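Local structure of putative uncharacterized protein (Pseudomonas phage 201phi2-1, 3R4V) at residues V149-P154 against L211-T216; E221-A226 against H266-S271; K20-G25 against R43-T48; L7-G12 against E26-F31. The protein is of unknown function but belongs to the phage tubulin-like family and is modelled with guanosine-5'-diphosphate bound. One frame throughout, in Å; residues are numbered along the deposited sequence.

In the fold
All four contacts reach one mixed sheet. Contacts 3 and 4 lie near one end of it, on adjoining strands 46-49 and 28-32, with centres about 8 Å apart. Their segments alternate along the chain, and contact 4 also takes in strand 6-10. Contact 1 follows them in the chain, at the pairing of strands 148-154 and 208-214. Contact 2 comes last, where a loop covers strand 264-270; its centre is about 9 Å from that of contact 1 and about 27 Å from that of contact 4. The sheet thus runs continuously from the strands beside the GDP to those of the C-terminal tubulin-like domain, with contact 1 probably near where the two meet.

Contact 1. Residues V149-P154 against L211-T216; sequences VVNYVP and LHIETT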
# COMPACT_ATOMS: atom_id res chain seq x y z
N VAL A 149 8.62 -1.62 -0.70
CA VAL A 149 8.36 -2.22 0.61
C VAL A 149 6.94 -1.90 0.99
O VAL A 149 6.57 -0.74 1.08
CB VAL A 149 9.33 -1.60 1.65
CG1 VAL A 149 9.04 -2.09 3.04
CG2 VAL A 149 10.78 -1.92 1.27
N VAL A 150 6.15 -2.94 1.20
CA VAL A 150 4.73 -2.75 1.46
C VAL A 150 4.26 -3.52 2.67
O VAL A 150 4.68 -4.64 2.93
CB VAL A 150 3.87 -3.15 0.24
CG1 VAL A 150 4.45 -2.54 -1.06
CG2 VAL A 150 3.74 -4.64 0.12
N ASN A 151 3.36 -2.90 3.42
CA ASN A 151 2.63 -3.59 4.46
C ASN A 151 1.34 -4.03 3.79
O ASN A 151 0.53 -3.18 3.36
CB ASN A 151 2.34 -2.64 5.61
CG ASN A 151 1.63 -3.32 6.76
OD1 ASN A 151 0.41 -3.19 6.92
ND2 ASN A 151 2.38 -4.04 7.58
N TYR A 152 1.17 -5.34 3.67
CA TYR A 152 0.05 -5.91 2.93
C TYR A 152 -1.06 -6.29 3.90
O TYR A 152 -0.82 -6.97 4.89
CB TYR A 152 0.51 -7.16 2.17
CG TYR A 152 -0.65 -7.92 1.54
CD1 TYR A 152 -1.25 -7.47 0.37
CD2 TYR A 152 -1.15 -9.08 2.14
CE1 TYR A 152 -2.31 -8.17 -0.21
CE2 TYR A 152 -2.21 -9.78 1.57
CZ TYR A 152 -2.79 -9.31 0.40
OH TYR A 152 -3.84 -10.01 -0.16
N VAL A 153 -2.28 -5.81 3.63
CA VAL A 153 -3.39 -6.06 4.53
C VAL A 153 -4.54 -6.63 3.71
O VAL A 153 -5.16 -5.92 2.90
CB VAL A 153 -3.86 -4.76 5.21
CG1 VAL A 153 -5.04 -5.03 6.12
CG2 VAL A 153 -2.71 -4.14 6.01
N PRO A 154 -4.82 -7.93 3.88
CA PRO A 154 -5.90 -8.57 3.13
C PRO A 154 -7.24 -8.28 3.79
O PRO A 154 -7.31 -8.31 5.02
CB PRO A 154 -5.60 -10.06 3.29
CG PRO A 154 -4.87 -10.16 4.60
CD PRO A 154 -4.06 -8.89 4.71
N LEU A 211 6.68 -5.16 4.80
CA LEU A 211 7.00 -4.49 6.04
C LEU A 211 6.15 -5.12 7.13
O LEU A 211 4.93 -5.20 6.99
CB LEU A 211 6.65 -3.01 5.92
CG LEU A 211 6.71 -2.17 7.20
CD1 LEU A 211 8.11 -2.26 7.83
CD2 LEU A 211 6.31 -0.75 6.97
N HIS A 212 6.80 -5.53 8.21
CA HIS A 212 6.08 -6.10 9.35
C HIS A 212 6.32 -5.17 10.51
O HIS A 212 7.46 -4.80 10.78
CB HIS A 212 6.62 -7.48 9.70
CG HIS A 212 6.55 -8.46 8.58
ND1 HIS A 212 5.50 -9.35 8.43
CD2 HIS A 212 7.38 -8.68 7.53
CE1 HIS A 212 5.70 -10.09 7.36
NE2 HIS A 212 6.83 -9.70 6.79
N ILE A 213 5.25 -4.78 11.20
CA ILE A 213 5.36 -3.81 12.28
C ILE A 213 4.91 -4.49 13.57
O ILE A 213 3.72 -4.75 13.75
CB ILE A 213 4.51 -2.54 12.01
CG1 ILE A 213 4.95 -1.86 10.70
CG2 ILE A 213 4.63 -1.57 13.19
CD1 ILE A 213 3.97 -0.80 10.20
N GLU A 214 5.86 -4.79 14.46
CA GLU A 214 5.56 -5.63 15.60
C GLU A 214 5.91 -4.89 16.87
O GLU A 214 6.80 -4.04 16.87
CB GLU A 214 6.39 -6.92 15.54
CG GLU A 214 6.30 -7.65 14.21
CD GLU A 214 4.90 -8.13 13.91
OE1 GLU A 214 4.10 -8.27 14.86
OE2 GLU A 214 4.61 -8.36 12.72
N THR A 215 5.22 -5.23 17.96
CA THR A 215 5.47 -4.55 19.23
C THR A 215 6.09 -5.45 20.29
O THR A 215 6.14 -5.07 21.46
CB THR A 215 4.18 -3.94 19.78
OG1 THR A 215 3.19 -4.96 19.89
CG2 THR A 215 3.69 -2.84 18.87
N THR A 216 6.56 -6.63 19.89
CA THR A 216 7.32 -7.50 20.79
C THR A 216 8.55 -8.06 20.10
O THR A 216 8.61 -8.13 18.87
CB THR A 216 6.52 -8.73 21.27
OG1 THR A 216 6.14 -9.52 20.14
CG2 THR A 216 5.27 -8.31 22.06
O HOH W 1 2.39 -5.80 10.45
O HOH W 2 2.91 -7.00 5.18
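L211 meets V149, V150 and N151 with its backbone at both ends and with its side chain. Its N donates to V150 O at 2.8 Å. L211 CB lies against V149 CG1 at 3.9 Å, and the two side chains cross obliquely. L211 O then receives N151 ND2 at 2.9 Å. In N151 the CG is anti to the backbone N (chi1 -177°), and this sends the amide across to the neighbouring strand. The donor is tilted from both the carbonyl plane and the plane of its own amide. A water adds a longer bond to L211 O at 3.3 Å and also accepts from Y152 N. Further on, I213 N donates to a second water at 3.1 Å, which also takes a weak bond from N151 ND2. I213 CD1 lies 4.5 Å from N151 ND2.

The strands point 67° apart, so pairing fades after L211. A backbone bond of V150 with C209 precedes it. Beyond L211 an amide and two waters replace direct backbone pairing. N151 OD1 bonds K171 NZ of helix 161-178, so both ends of the amide are held and its rotation is fixed. The lysine charge would probably polarise the amide and strengthen its N-H as a donor. Both ends of the N151 amide, L211 O and I213 N therefore have partners where strands 148-154 and 208-214 splay.

Contact 2. Residues E221-A226 against H266-S271; sequences ENVPEA and HFVINS
N270 supplies the direct hydrogen bond between the loop 221-226 and strand 264-270. Its ND2 donates to P224 O at 2.8 Å. The bond is nearly straight, with an angle of 170° at the hydrogen, and it lies in the planes of both the carbonyl and the amide. The N270 CG sits between the backbone N and the carbonyl carbon (chi1 73°), which turns the amide to the loop. A water provides a second polar link. It donates to E225 O at 2.7 Å and accepts from S271 N at 2.8 Å.

The apolar contacts centre on V268 CG1. It touches A226 CB at 3.6 Å and V223 CG1 at 3.8 Å. The side chains of V223 and V268 reach tip to tip. V223 CG1 also packs on the amide of N270, 3.6 Å from ND2. The P224 ring crosses the amide at a slant, CG 3.8 Å from N270 ND2.

The other end of the N270 amide, OD1, is bonded to H212 NE2 of strand 208-214, so the amide is held from both ends. V223 also rests on the H212 side chain. A220 of helix 217-221 packs on V268. The loop after E221 leads from that helix to strand 228-233 and lies over strand 264-270, which runs between strands 208-214 and 228-233 in the mixed sheet.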
# COMPACT_ATOMS: atom_id res chain seq x y z
N GLU A 221 10.99 -11.54 15.88
CA GLU A 221 11.89 -12.67 15.63
C GLU A 221 11.23 -13.72 14.76
O GLU A 221 11.91 -14.49 14.09
CB GLU A 221 12.31 -13.38 16.92
CG GLU A 221 13.19 -12.59 17.84
CD GLU A 221 13.60 -13.41 19.06
OE1 GLU A 221 12.73 -14.08 19.66
OE2 GLU A 221 14.80 -13.39 19.39
N ASN A 222 9.91 -13.77 14.78
CA ASN A 222 9.20 -14.76 13.99
C ASN A 222 8.97 -14.36 12.52
O ASN A 222 8.41 -15.14 11.75
CB ASN A 222 7.89 -15.15 14.67
CG ASN A 222 8.10 -15.76 16.06
OD1 ASN A 222 9.17 -16.30 16.36
ND2 ASN A 222 7.08 -15.66 16.91
N VAL A 223 9.42 -13.16 12.13
CA VAL A 223 9.36 -12.78 10.72
C VAL A 223 10.39 -13.63 9.97
O VAL A 223 11.57 -13.60 10.29
CB VAL A 223 9.68 -11.29 10.50
CG1 VAL A 223 9.72 -10.96 9.02
CG2 VAL A 223 8.66 -10.40 11.22
N PRO A 224 9.94 -14.43 8.99
CA PRO A 224 10.90 -15.34 8.34
C PRO A 224 11.86 -14.62 7.39
O PRO A 224 11.48 -13.66 6.70
CB PRO A 224 9.99 -16.30 7.56
CG PRO A 224 8.73 -15.54 7.33
CD PRO A 224 8.56 -14.63 8.52
N GLU A 225 13.11 -15.08 7.37
CA GLU A 225 14.13 -14.54 6.46
C GLU A 225 14.18 -13.01 6.45
O GLU A 225 14.13 -12.39 5.39
CB GLU A 225 13.91 -15.08 5.05
CG GLU A 225 14.05 -16.61 5.01
CD GLU A 225 13.88 -17.22 3.63
OE1 GLU A 225 14.14 -16.53 2.62
OE2 GLU A 225 13.48 -18.39 3.55
N ALA A 226 14.33 -12.41 7.63
CA ALA A 226 14.33 -10.96 7.73
C ALA A 226 15.52 -10.41 6.97
O ALA A 226 16.64 -10.91 7.10
CB ALA A 226 14.38 -10.54 9.19
N HIS A 266 9.16 -2.77 16.34
CA HIS A 266 10.14 -3.31 15.39
C HIS A 266 9.56 -3.28 14.00
O HIS A 266 8.45 -3.75 13.77
CB HIS A 266 10.48 -4.76 15.76
CG HIS A 266 10.89 -4.92 17.19
ND1 HIS A 266 12.17 -4.68 17.64
CD2 HIS A 266 10.17 -5.27 18.29
CE1 HIS A 266 12.23 -4.88 18.94
NE2 HIS A 266 11.03 -5.24 19.36
N PHE A 267 10.33 -2.73 13.07
CA PHE A 267 9.90 -2.60 11.68
C PHE A 267 10.79 -3.52 10.87
O PHE A 267 11.97 -3.22 10.65
CB PHE A 267 10.09 -1.15 11.24
CG PHE A 267 9.33 -0.15 12.09
CD1 PHE A 267 9.86 0.31 13.29
CD2 PHE A 267 8.10 0.33 11.69
CE1 PHE A 267 9.16 1.23 14.07
CE2 PHE A 267 7.39 1.24 12.47
CZ PHE A 267 7.92 1.69 13.66
N VAL A 268 10.25 -4.67 10.49
CA VAL A 268 11.07 -5.71 9.88
C VAL A 268 10.68 -5.90 8.43
O VAL A 268 9.51 -6.07 8.13
CB VAL A 268 10.90 -7.04 10.61
CG1 VAL A 268 11.96 -8.05 10.13
CG2 VAL A 268 10.99 -6.82 12.13
N ILE A 269 11.66 -5.83 7.54
CA ILE A 269 11.41 -6.01 6.12
C ILE A 269 11.90 -7.40 5.70
O ILE A 269 13.03 -7.77 6.00
CB ILE A 269 12.14 -4.91 5.29
CG1 ILE A 269 11.65 -3.52 5.68
CG2 ILE A 269 11.97 -5.16 3.77
CD1 ILE A 269 12.38 -2.37 5.02
N ASN A 270 11.05 -8.17 5.01
CA ASN A 270 11.49 -9.41 4.39
C ASN A 270 10.84 -9.50 3.02
O ASN A 270 10.21 -8.53 2.61
CB ASN A 270 11.15 -10.63 5.24
CG ASN A 270 9.68 -10.97 5.24
OD1 ASN A 270 8.84 -10.16 4.84
ND2 ASN A 270 9.36 -12.17 5.70
N SER A 271 10.98 -10.62 2.32
CA SER A 271 10.30 -10.73 1.02
C SER A 271 9.82 -12.14 0.72
O SER A 271 9.09 -12.34 -0.25
CB SER A 271 11.18 -10.22 -0.13
OG SER A 271 12.28 -11.12 -0.34
O HOH W 3 12.91 -12.57 2.95

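Contact 3. Residues K20-G25 against R43-T48; sequences KLVDLG and RSVNVT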
# COMPACT_ATOMS: atom_id res chain seq x y z
N LYS A 20 -8.97 9.19 8.73
CA LYS A 20 -8.57 8.85 10.09
C LYS A 20 -7.27 9.53 10.47
O LYS A 20 -6.83 9.47 11.62
CB LYS A 20 -8.47 7.33 10.24
CG LYS A 20 -9.78 6.65 9.87
CD LYS A 20 -9.74 5.16 10.10
CE LYS A 20 -11.14 4.59 9.94
NZ LYS A 20 -12.11 5.31 10.81
N LEU A 21 -6.67 10.21 9.49
CA LEU A 21 -5.38 10.85 9.69
C LEU A 21 -5.41 12.35 9.39
O LEU A 21 -4.36 12.96 9.17
CB LEU A 21 -4.33 10.16 8.82
CG LEU A 21 -4.12 8.67 9.14
CD1 LEU A 21 -3.38 7.92 8.03
CD2 LEU A 21 -3.38 8.54 10.47
N VAL A 22 -6.60 12.96 9.40
CA VAL A 22 -6.73 14.36 9.04
C VAL A 22 -5.99 15.29 10.01
O VAL A 22 -5.67 16.42 9.67
CB VAL A 22 -8.20 14.81 8.90
CG1 VAL A 22 -8.84 14.15 7.69
CG2 VAL A 22 -8.98 14.50 10.18
N ASP A 23 -5.71 14.79 11.21
CA ASP A 23 -4.98 15.59 12.18
C ASP A 23 -3.56 15.88 11.70
O ASP A 23 -2.89 16.76 12.24
CB ASP A 23 -4.96 14.89 13.54
CG ASP A 23 -4.42 13.48 13.46
OD1 ASP A 23 -5.18 12.57 13.03
OD2 ASP A 23 -3.25 13.27 13.82
N LEU A 24 -3.09 15.14 10.70
CA LEU A 24 -1.76 15.35 10.13
C LEU A 24 -1.75 16.46 9.08
O LEU A 24 -0.69 16.89 8.62
CB LEU A 24 -1.20 14.05 9.55
CG LEU A 24 -1.00 12.93 10.56
CD1 LEU A 24 -0.37 11.70 9.90
CD2 LEU A 24 -0.17 13.42 11.75
N GLY A 25 -2.94 16.91 8.69
CA GLY A 25 -3.08 18.10 7.88
C GLY A 25 -2.27 18.21 6.60
O GLY A 25 -2.38 17.38 5.70
N ARG A 43 -11.30 18.50 4.02
CA ARG A 43 -10.94 19.90 3.89
C ARG A 43 -9.64 20.19 4.64
O ARG A 43 -8.91 21.12 4.29
CB ARG A 43 -12.07 20.79 4.43
CG ARG A 43 -13.39 20.59 3.71
CD ARG A 43 -14.50 21.43 4.33
NE ARG A 43 -14.19 22.85 4.31
CZ ARG A 43 -13.65 23.52 5.32
NH1 ARG A 43 -13.35 22.89 6.45
NH2 ARG A 43 -13.40 24.82 5.20
N SER A 44 -9.35 19.38 5.65
CA SER A 44 -8.16 19.55 6.49
C SER A 44 -6.86 19.07 5.83
O SER A 44 -5.77 19.26 6.37
CB SER A 44 -8.35 18.83 7.82
OG SER A 44 -9.44 19.38 8.56
N VAL A 45 -6.98 18.43 4.67
CA VAL A 45 -5.80 17.91 3.99
C VAL A 45 -5.83 18.27 2.50
O VAL A 45 -6.77 18.91 2.02
CB VAL A 45 -5.68 16.38 4.15
CG1 VAL A 45 -5.63 16.00 5.64
CG2 VAL A 45 -6.83 15.67 3.45
N ASN A 46 -4.80 17.86 1.77
CA ASN A 46 -4.75 18.10 0.34
C ASN A 46 -5.56 17.06 -0.42
O ASN A 46 -5.45 15.86 -0.16
CB ASN A 46 -3.30 18.14 -0.15
CG ASN A 46 -2.49 19.24 0.51
OD1 ASN A 46 -2.63 20.41 0.18
ND2 ASN A 46 -1.63 18.86 1.45
N VAL A 47 -6.39 17.52 -1.35
CA VAL A 47 -7.13 16.61 -2.22
C VAL A 47 -7.03 17.07 -3.66
O VAL A 47 -7.35 18.21 -3.98
CB VAL A 47 -8.61 16.52 -1.81
CG1 VAL A 47 -9.36 15.61 -2.76
CG2 VAL A 47 -8.74 16.03 -0.38
N THR A 48 -6.58 16.17 -4.53
CA THR A 48 -6.47 16.48 -5.95
C THR A 48 -7.15 15.40 -6.77
O THR A 48 -6.84 14.22 -6.63
CB THR A 48 -5.00 16.61 -6.38
OG1 THR A 48 -4.33 17.55 -5.53
CG2 THR A 48 -4.90 17.07 -7.83
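Two peptide carbonyls, S44 and G25, are the flat groups here, each met by carbon from the other segment. Neither a ring nor a side-chain amide carries this contact. G25 CA sits off the oxygen end of the S44 carbonyl, 3.3 Å from S44 O, in a CA-H...O contact. It is tilted from the plane of that peptide and does not lie over its face. V45 CG1 comes instead at the side of the G25 carbonyl, 3.5 Å from G25 O and tilted from the peptide plane.

The side chains fill in beside these groups. V45 CG1 is anti to the carbonyl carbon, beside the backbone N (chi1 -58°). In this position it reaches V22 CA at 3.9 Å as well as the glycine oxygen. V22 CG1 lies 4.2 Å from V45 CG1. V22 CB faces S44 CB, also at 4.2 Å.

G25 N is bonded to V22 O at 2.9 Å. That bond is part of the 3-10 turn that precedes strand 28-32. V45 also packs on V28 and C30 of strand 28-32, while V22 also touches V41 in the loop before strand 46-49.

The contact is weakly polar. It rests on valine methyls, a serine CB and one CA-H...O contact, with no conventional hydrogen bond between the two segments. Its hold is therefore mainly van der Waals packing, between the turn after helix 11-18 and the residues leading into strand 46-49.

Contact 4. Residues L7-G12 against E26-F31; sequences LIFAGG and EAVHCF. With GDP (guanosine-5'-diphosphate), chain B.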
# COMPACT_ATOMS: atom_id res chain seq x y z
N LEU A 7 2.54 12.02 3.37
CA LEU A 7 1.65 10.87 3.27
C LEU A 7 0.76 11.00 2.04
O LEU A 7 0.07 12.01 1.84
CB LEU A 7 0.78 10.75 4.52
CG LEU A 7 1.55 10.53 5.83
CD1 LEU A 7 1.89 11.87 6.46
CD2 LEU A 7 0.73 9.70 6.78
N ILE A 8 0.75 9.95 1.23
CA ILE A 8 0.03 9.97 -0.03
C ILE A 8 -1.03 8.86 -0.06
O ILE A 8 -0.72 7.70 0.23
CB ILE A 8 1.01 9.75 -1.19
CG1 ILE A 8 2.03 10.89 -1.21
CG2 ILE A 8 0.26 9.64 -2.51
CD1 ILE A 8 3.31 10.55 -1.94
N PHE A 9 -2.27 9.23 -0.40
CA PHE A 9 -3.39 8.29 -0.43
C PHE A 9 -4.05 8.33 -1.79
O PHE A 9 -4.23 9.41 -2.36
CB PHE A 9 -4.45 8.66 0.63
CG PHE A 9 -3.94 8.57 2.02
CD1 PHE A 9 -4.04 7.38 2.73
CD2 PHE A 9 -3.28 9.64 2.60
CE1 PHE A 9 -3.53 7.28 4.02
CE2 PHE A 9 -2.77 9.55 3.88
CZ PHE A 9 -2.90 8.36 4.59
N ALA A 10 -4.42 7.17 -2.30
CA ALA A 10 -4.97 7.10 -3.65
C ALA A 10 -6.18 6.18 -3.72
O ALA A 10 -6.22 5.13 -3.08
CB ALA A 10 -3.92 6.62 -4.62
N GLY A 11 -7.17 6.60 -4.51
CA GLY A 11 -8.36 5.79 -4.73
C GLY A 11 -9.29 5.89 -3.54
O GLY A 11 -8.96 6.53 -2.53
N GLY A 12 -10.45 5.25 -3.63
CA GLY A 12 -11.41 5.26 -2.54
C GLY A 12 -10.88 4.78 -1.20
O GLY A 12 -11.09 5.43 -0.17
N GLU A 26 -1.46 19.27 6.53
CA GLU A 26 -0.74 19.60 5.31
C GLU A 26 0.17 18.48 4.82
O GLU A 26 0.50 18.44 3.63
CB GLU A 26 0.08 20.88 5.51
CG GLU A 26 -0.04 21.87 4.36
CD GLU A 26 -1.43 22.46 4.23
OE1 GLU A 26 -1.72 23.47 4.91
OE2 GLU A 26 -2.24 21.92 3.44
N ALA A 27 0.55 17.57 5.71
CA ALA A 27 1.44 16.45 5.35
C ALA A 27 0.73 15.39 4.54
O ALA A 27 1.37 14.54 3.90
CB ALA A 27 2.05 15.83 6.61
N VAL A 28 -0.60 15.43 4.55
CA VAL A 28 -1.43 14.44 3.87
C VAL A 28 -1.87 14.91 2.47
O VAL A 28 -2.38 16.02 2.29
CB VAL A 28 -2.67 14.09 4.73
CG1 VAL A 28 -3.58 13.14 4.01
CG2 VAL A 28 -2.24 13.50 6.08
N HIS A 29 -1.64 14.06 1.47
CA HIS A 29 -1.98 14.36 0.08
C HIS A 29 -2.82 13.23 -0.50
O HIS A 29 -2.37 12.08 -0.56
CB HIS A 29 -0.71 14.52 -0.75
CG HIS A 29 0.17 15.64 -0.28
ND1 HIS A 29 0.27 16.83 -0.97
CD2 HIS A 29 0.97 15.76 0.80
CE1 HIS A 29 1.10 17.64 -0.32
NE2 HIS A 29 1.53 17.01 0.76
N CYS A 30 -4.04 13.56 -0.93
CA CYS A 30 -4.96 12.55 -1.45
C CYS A 30 -5.20 12.73 -2.94
O CYS A 30 -5.30 13.85 -3.42
CB CYS A 30 -6.31 12.63 -0.73
SG CYS A 30 -6.20 12.36 1.04
N PHE A 31 -5.33 11.62 -3.65
CA PHE A 31 -5.59 11.64 -5.09
C PHE A 31 -6.67 10.63 -5.46
O PHE A 31 -6.70 9.52 -4.93
CB PHE A 31 -4.30 11.32 -5.85
CG PHE A 31 -3.17 12.25 -5.52
CD1 PHE A 31 -2.28 11.94 -4.51
CD2 PHE A 31 -3.02 13.45 -6.20
CE1 PHE A 31 -1.25 12.80 -4.18
CE2 PHE A 31 -1.99 14.32 -5.87
CZ PHE A 31 -1.10 14.00 -4.86
PB GDP B . -10.60 2.65 -6.38
O1B GDP B . -11.24 3.96 -5.97
O2B GDP B . -9.13 2.74 -6.09
O3B GDP B . -10.87 2.37 -7.85
O3A GDP B . -11.27 1.45 -5.56
PA GDP B . -11.54 1.41 -3.98
O1A GDP B . -12.62 2.39 -3.53
O2A GDP B . -10.27 1.59 -3.21
O5' GDP B . -12.10 -0.06 -3.85
C5' GDP B . -11.35 -1.20 -4.31
C4' GDP B . -11.73 -2.44 -3.51
O4' GDP B . -11.22 -2.33 -2.18
C3' GDP B . -13.23 -2.62 -3.35
O3' GDP B . -13.75 -3.44 -4.39
C2' GDP B . -13.35 -3.31 -2.01
O2' GDP B . -13.13 -4.71 -2.15
C1' GDP B . -12.18 -2.79 -1.21
N9 GDP B . -12.50 -1.58 -0.42
C8 GDP B . -13.29 -0.54 -0.78
N7 GDP B . -13.31 0.41 0.19
C5 GDP B . -12.50 -0.02 1.19
C6 GDP B . -12.05 0.50 2.51
O6 GDP B . -12.45 1.60 2.93
N1 GDP B . -11.20 -0.26 3.22
C2 GDP B . -10.75 -1.46 2.78
N2 GDP B . -9.89 -2.18 3.54
N3 GDP B . -11.12 -1.98 1.59
C4 GDP B . -11.97 -1.32 0.77
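L7 O is gripped by two neighbouring residues of the facing strand. H29 N donates to it at 2.7 Å, and V28 CA makes a CA-H...O contact at 3.5 Å. L7 O also lies at the edge of the H29 ring, in its plane. H29 O is shared similarly, by F9 N at 2.9 Å and by I8 CA. The ladder starts with L7 N on A27 O. It continues through F31 N on F9 O and ends with G11 N on F31 O at 3.0 Å.

These are parallel strands 6-10 and 28-32, the two strands of a beta-alpha-beta unit linked through helix 11-18. On the face of L7 and F9, the F9 and V28 side chains cross at a slant, CE2 to CG1 3.7 Å. C30 SG lies oblique to the F9 ring, 5.3 Å from its centroid. Helix 11-18 covers this face through V17 and A18 on F9. On the other face I8 CG2 meets the edge of the F31 ring at CE1, and I102 of helix 95-108 packs on both residues.

Beyond the ladder the chain turns into the GDP pocket. G12 N donates to GDP O1B at 2.8 Å with an angle of 174°, and G11 CA passes close to O2B.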